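Local coordinates for protein lactose Operon Repressor (Escherichia coli, PDB 1JYE) that represses transcription of the lactose operon by binding operator DNA, and releases the operator when inducer binds, as a member of the LacI family, at residues G187-V192 and E215-W220; A222-Q227 and D247-G252. The protein carries 1 engineered substitution. All blocks are in the same frame, centred on the assembly; numbering follows the deposited sequence.

How the contacts relate
Both contacts lie in the periplasmic-binding-protein-like part of the chain and share the strand 214-217 to helix 222-234 connection, their centres 12 Å apart. Contact 1 is partly buried and joins the loop after strand 182-186 to the end of strand 214-217 and the residues just after it; CH-pi contacts of a proline and a glycine with one indole face and one backbone-to-carboxylate bond carry it. Contact 2 is buried and packs two helices so closely that backbone meets backbone through CA-H...O contacts, with a second subunit beside it. The two meet at S224, whose OG lies 3.1 Å from D219 N in a probable hydrogen bond, and at M249, whose SD packs against W220 N.

Contact 1 of 2, residues G187-V192 and E215-W220; sequences GPLSSV and EREGDW
W220 turns its CG anti to its own carbonyl carbon (chi1 -65°) and so lays the indole across P188 and G187, while E217, with CG anti to the backbone N (chi1 -179°) and an extended chain, stretches to L189. The side chains of P188 and W220 run at about a right angle to each other. P188 CD stands over one face, 3.4 Å from the centroid of the five-membered ring of W220 and nearly on the ring normal, a CH-pi contact, and P188 CG lies 3.4 Å from W220 NE1. Over the same face, G187 CA sits 4.0 Å from the centroid of the six-membered ring of W220; a side chain at G187 would run into the indole. S191 OG meets the ring in its plane, at the edge, 3.9 Å from W220 CZ2, and also makes weak N-cap bonds to S193 N and A194 N of helix 192-207. Were W220 an alanine, P188 and G187 would probably lose the flat surface they rest on, and a gap is likely to open beside the start of that helix. On the E217 side, L189 N donates to E217 OE2 at 2.9 Å and 164°, a nearly straight bond that reaches the oxygen from above the carboxylate plane. The leucine packs on the same group, L189 CG 3.7 Å from E217 CD, and E217 CG passes G187 O at 3.4 Å. A type I turn from P188 to S191, closed by the bond from S191 N to P188 O, leads into helix 192-207. A glycerol beside W220 is probably from the crystallisation liquor. Strands 182-186 and 214-217 are neighbours in a parallel sheet, and this junction lies at its C-terminal edge, consistent with the cleft in which this Rossmann-like periplasmic-binding-protein fold family binds ligands.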
loop_
_atom_site.group_PDB
_atom_site.type_symbol
_atom_site.label_atom_id
_atom_site.label_comp_id
_atom_site.label_asym_id
_atom_site.label_seq_id
_atom_site.Cartn_x
_atom_site.Cartn_y
_atom_site.Cartn_z
ATOM N N GLY A 187 -0.535 15.246 9.493
ATOM C CA GLY A 187 0.059 13.930 9.624
ATOM C C GLY A 187 0.847 13.957 10.923
ATOM O O GLY A 187 0.877 14.990 11.593
ATOM N N PRO A 188 1.498 12.852 11.309
ATOM C CA PRO A 188 2.269 12.831 12.556
ATOM C C PRO A 188 3.408 13.844 12.496
ATOM O O PRO A 188 4.262 13.781 11.615
ATOM C CB PRO A 188 2.744 11.382 12.637
ATOM C CG PRO A 188 2.874 10.987 11.191
ATOM C CD PRO A 188 1.635 11.583 10.572
ATOM N N LEU A 189 3.424 14.781 13.438
ATOM C CA LEU A 189 4.450 15.815 13.415
ATOM C C LEU A 189 5.880 15.348 13.646
ATOM O O LEU A 189 6.807 16.148 13.593
ATOM C CB LEU A 189 4.079 16.947 14.381
ATOM C CG LEU A 189 2.750 17.624 14.019
ATOM C CD1 LEU A 189 2.548 18.840 14.915
ATOM C CD2 LEU A 189 2.748 18.045 12.545
ATOM N N SER A 190 6.067 14.051 13.885
ATOM C CA SER A 190 7.414 13.521 14.058
ATOM C C SER A 190 8.036 13.434 12.663
ATOM O O SER A 190 9.255 13.319 12.516
ATOM C CB SER A 190 7.363 12.128 14.692
ATOM O OG SER A 190 6.534 11.265 13.935
ATOM N N SER A 191 7.181 13.505 11.645
ATOM C CA SER A 191 7.604 13.438 10.246
ATOM C C SER A 191 7.793 14.811 9.610
ATOM O O SER A 191 6.878 15.632 9.617
ATOM C CB SER A 191 6.571 12.660 9.428
ATOM O OG SER A 191 6.665 12.989 8.052
ATOM N N VAL A 192 8.969 15.047 9.038
ATOM C CA VAL A 192 9.249 16.326 8.393
ATOM C C VAL A 192 8.215 16.634 7.301
ATOM O O VAL A 192 7.823 17.785 7.122
ATOM C CB VAL A 192 10.685 16.354 7.796
ATOM C CG1 VAL A 192 10.824 15.323 6.691
ATOM C CG2 VAL A 192 11.001 17.747 7.269
ATOM N N GLU A 215 -7.420 22.373 14.426
ATOM C CA GLU A 215 -6.338 21.637 13.796
ATOM C C GLU A 215 -5.988 20.479 14.709
ATOM O O GLU A 215 -5.855 20.637 15.927
ATOM C CB GLU A 215 -5.109 22.524 13.517
ATOM C CG GLU A 215 -4.399 23.131 14.718
ATOM C CD GLU A 215 -3.124 23.860 14.309
ATOM O OE1 GLU A 215 -2.946 25.031 14.707
ATOM O OE2 GLU A 215 -2.295 23.264 13.583
ATOM N N ARG A 216 -5.879 19.301 14.108
ATOM C CA ARG A 216 -5.568 18.089 14.843
ATOM C C ARG A 216 -4.434 17.345 14.161
ATOM O O ARG A 216 -3.948 17.766 13.108
ATOM C CB ARG A 216 -6.817 17.208 14.945
ATOM C CG ARG A 216 -7.807 17.695 16.002
ATOM C CD ARG A 216 -9.171 17.041 15.845
ATOM N NE ARG A 216 -10.043 17.322 16.985
ATOM C CZ ARG A 216 -9.994 16.670 18.142
ATOM N NH1 ARG A 216 -9.117 15.690 18.321
ATOM N NH2 ARG A 216 -10.828 16.994 19.125
ATOM N N GLU A 217 -4.021 16.238 14.769
ATOM C CA GLU A 217 -2.912 15.445 14.259
ATOM C C GLU A 217 -3.249 13.958 14.238
ATOM O O GLU A 217 -3.748 13.416 15.225
ATOM C CB GLU A 217 -1.688 15.680 15.148
ATOM C CG GLU A 217 -0.429 14.947 14.729
ATOM C CD GLU A 217 0.685 15.099 15.750
ATOM O OE1 GLU A 217 0.580 15.991 16.626
ATOM O OE2 GLU A 217 1.668 14.338 15.677
ATOM N N GLY A 218 -2.967 13.310 13.112
ATOM C CA GLY A 218 -3.229 11.885 12.973
ATOM C C GLY A 218 -1.929 11.120 12.799
ATOM O O GLY A 218 -0.867 11.625 13.161
ATOM N N ASP A 219 -1.989 9.909 12.243
ATOM C CA ASP A 219 -0.772 9.120 12.061
ATOM C C ASP A 219 -0.624 8.490 10.674
ATOM O O ASP A 219 0.100 7.501 10.518
ATOM C CB ASP A 219 -0.683 8.018 13.132
ATOM C CG ASP A 219 -1.782 6.971 12.998
ATOM O OD1 ASP A 219 -2.474 6.952 11.962
ATOM O OD2 ASP A 219 -1.947 6.156 13.933
ATOM N N TRP A 220 -1.300 9.080 9.686
ATOM C CA TRP A 220 -1.297 8.632 8.287
ATOM C C TRP A 220 -2.346 7.548 8.016
ATOM O O TRP A 220 -2.658 7.267 6.857
ATOM C CB TRP A 220 0.075 8.081 7.861
ATOM C CG TRP A 220 1.239 9.054 7.842
ATOM C CD1 TRP A 220 2.498 8.816 8.323
ATOM C CD2 TRP A 220 1.289 10.358 7.233
ATOM N NE1 TRP A 220 3.324 9.878 8.049
ATOM C CE2 TRP A 220 2.611 10.839 7.383
ATOM C CE3 TRP A 220 0.348 11.163 6.574
ATOM C CZ2 TRP A 220 3.018 12.091 6.898
ATOM C CZ3 TRP A 220 0.755 12.412 6.090
ATOM C CH2 TRP A 220 2.080 12.859 6.257
#

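Contact 2 of 2, residues A222-Q227 and D247-G252; sequences AMSGFQ and DQMALG
The A222 methyl rests against the oxygen end of the Q248 carbonyl, CB 3.3 Å from Q248 O, and also lies near the side chain of L251. G225 and G252 put no side chain into the seam, which lets helices 222-234 and 247-259 close to 6.2 Å between the axes of the short segments, at a crossing angle of -43°; the larger side chains lie at the margins. A CB on G225 would collide with M249 O, and one on G252 with A222 O and F226 N. Four CA-H...O contacts occupy the seam. A222 CA approaches Q248 O at 3.0 Å, and A222 O receives G252 CA at 3.2 Å while keeping its helical bond to F226 N. Farther along, G225 CA meets M249 O at 3.4 Å, and F226 CA meets G252 O at 3.3 Å. In F226, CG anti to the backbone N (chi1 175°) carries the ring away from the seam; its edge, with G252 O in the ring plane, stays near that oxygen, and R255 makes a cation-pi contact with F226. At the other margin M249 sends its thioether past G225 to S224, bringing SD 3.6 Å from S224 OG, and the chi3 bend (-71°) turns its methyl aside. That hydroxyl's main partner is S221 O, a hydrogen bond. Q248 leads outward, its NE2 hydrogen-bonded to D278 OD2 of the second subunit, whose C281 and Y282 pack on A222, F226 and L251. The pair therefore sits between the subunit interface and the parallel sheet, where M249 and A250 rest on strand 241-244, which links the two helices.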
loop_
_atom_site.group_PDB
_atom_site.type_symbol
_atom_site.label_atom_id
_atom_site.label_comp_id
_atom_site.label_asym_id
_atom_site.label_seq_id
_atom_site.Cartn_x
_atom_site.Cartn_y
_atom_site.Cartn_z
ATOM N N ALA A 222 -6.156 5.586 8.100
ATOM C CA ALA A 222 -7.557 5.933 7.950
ATOM C C ALA A 222 -8.228 6.012 9.316
ATOM O O ALA A 222 -9.038 6.904 9.563
ATOM C CB ALA A 222 -8.270 4.899 7.072
ATOM N N MET A 223 -7.886 5.091 10.213
ATOM C CA MET A 223 -8.510 5.100 11.529
ATOM C C MET A 223 -8.198 6.379 12.297
ATOM O O MET A 223 -9.053 6.886 13.020
ATOM C CB MET A 223 -8.083 3.881 12.352
ATOM C CG MET A 223 -8.881 3.715 13.650
ATOM S SD MET A 223 -10.686 3.638 13.391
ATOM C CE MET A 223 -10.865 1.968 12.766
ATOM N N SER A 224 -6.990 6.913 12.141
ATOM C CA SER A 224 -6.659 8.148 12.854
ATOM C C SER A 224 -7.489 9.299 12.284
ATOM O O SER A 224 -7.885 10.211 13.012
ATOM C CB SER A 224 -5.156 8.461 12.759
ATOM O OG SER A 224 -4.778 8.932 11.477
ATOM N N GLY A 225 -7.764 9.251 10.984
ATOM C CA GLY A 225 -8.572 10.293 10.371
ATOM C C GLY A 225 -9.993 10.213 10.896
ATOM O O GLY A 225 -10.649 11.227 11.139
ATOM N N PHE A 226 -10.474 8.988 11.075
ATOM C CA PHE A 226 -11.821 8.766 11.585
ATOM C C PHE A 226 -11.935 9.247 13.032
ATOM O O PHE A 226 -12.871 9.967 13.389
ATOM C CB PHE A 226 -12.161 7.275 11.529
ATOM C CG PHE A 226 -13.492 6.937 12.138
ATOM C CD1 PHE A 226 -14.673 7.212 11.458
ATOM C CD2 PHE A 226 -13.565 6.366 13.406
ATOM C CE1 PHE A 226 -15.912 6.926 12.030
ATOM C CE2 PHE A 226 -14.799 6.077 13.986
ATOM C CZ PHE A 226 -15.973 6.358 13.296
ATOM N N GLN A 227 -10.981 8.836 13.860
ATOM C CA GLN A 227 -10.986 9.204 15.274
ATOM C C GLN A 227 -10.878 10.709 15.495
ATOM O O GLN A 227 -11.663 11.290 16.242
ATOM C CB GLN A 227 -9.846 8.498 16.005
ATOM C CG GLN A 227 -9.915 6.980 15.929
ATOM C CD GLN A 227 -8.731 6.302 16.591
ATOM O OE1 GLN A 227 -7.577 6.643 16.327
ATOM N NE2 GLN A 227 -9.010 5.327 17.445
ATOM N N ASP A 247 -4.538 10.831 1.708
ATOM C CA ASP A 247 -5.801 10.248 1.292
ATOM C C ASP A 247 -6.391 9.237 2.263
ATOM O O ASP A 247 -7.606 9.182 2.431
ATOM C CB ASP A 247 -5.653 9.628 -0.101
ATOM C CG ASP A 247 -5.406 10.670 -1.178
ATOM O OD1 ASP A 247 -5.652 11.872 -0.918
ATOM O OD2 ASP A 247 -4.979 10.294 -2.288
ATOM N N GLN A 248 -5.549 8.441 2.909
ATOM C CA GLN A 248 -6.065 7.460 3.852
ATOM C C GLN A 248 -6.708 8.133 5.059
ATOM O O GLN A 248 -7.772 7.716 5.503
ATOM C CB GLN A 248 -4.954 6.505 4.280
ATOM C CG GLN A 248 -4.590 5.514 3.186
ATOM C CD GLN A 248 -3.251 4.866 3.420
ATOM O OE1 GLN A 248 -2.211 5.505 3.275
ATOM N NE2 GLN A 248 -3.264 3.592 3.795
ATOM N N MET A 249 -6.080 9.174 5.596
ATOM C CA MET A 249 -6.702 9.856 6.722
ATOM C C MET A 249 -7.973 10.534 6.226
ATOM O O MET A 249 -8.945 10.656 6.968
ATOM C CB MET A 249 -5.753 10.890 7.339
ATOM C CG MET A 249 -4.578 10.266 8.065
ATOM S SD MET A 249 -3.706 11.451 9.102
ATOM C CE MET A 249 -2.938 12.433 7.894
ATOM N N ALA A 250 -7.972 10.967 4.967
ATOM C CA ALA A 250 -9.155 11.618 4.403
ATOM C C ALA A 250 -10.300 10.616 4.333
ATOM O O ALA A 250 -11.456 10.969 4.558
ATOM C CB ALA A 250 -8.856 12.179 3.012
ATOM N N LEU A 251 -9.979 9.366 4.010
ATOM C CA LEU A 251 -10.994 8.319 3.939
ATOM C C LEU A 251 -11.650 8.193 5.313
ATOM O O LEU A 251 -12.875 8.079 5.425
ATOM C CB LEU A 251 -10.351 6.982 3.555
ATOM C CG LEU A 251 -11.276 5.755 3.567
ATOM C CD1 LEU A 251 -12.262 5.835 2.410
ATOM C CD2 LEU A 251 -10.433 4.493 3.455
ATOM N N GLY A 252 -10.821 8.208 6.351
ATOM C CA GLY A 252 -11.321 8.107 7.708
ATOM C C GLY A 252 -12.207 9.292 8.051
ATOM O O GLY A 252 -13.259 9.131 8.662
#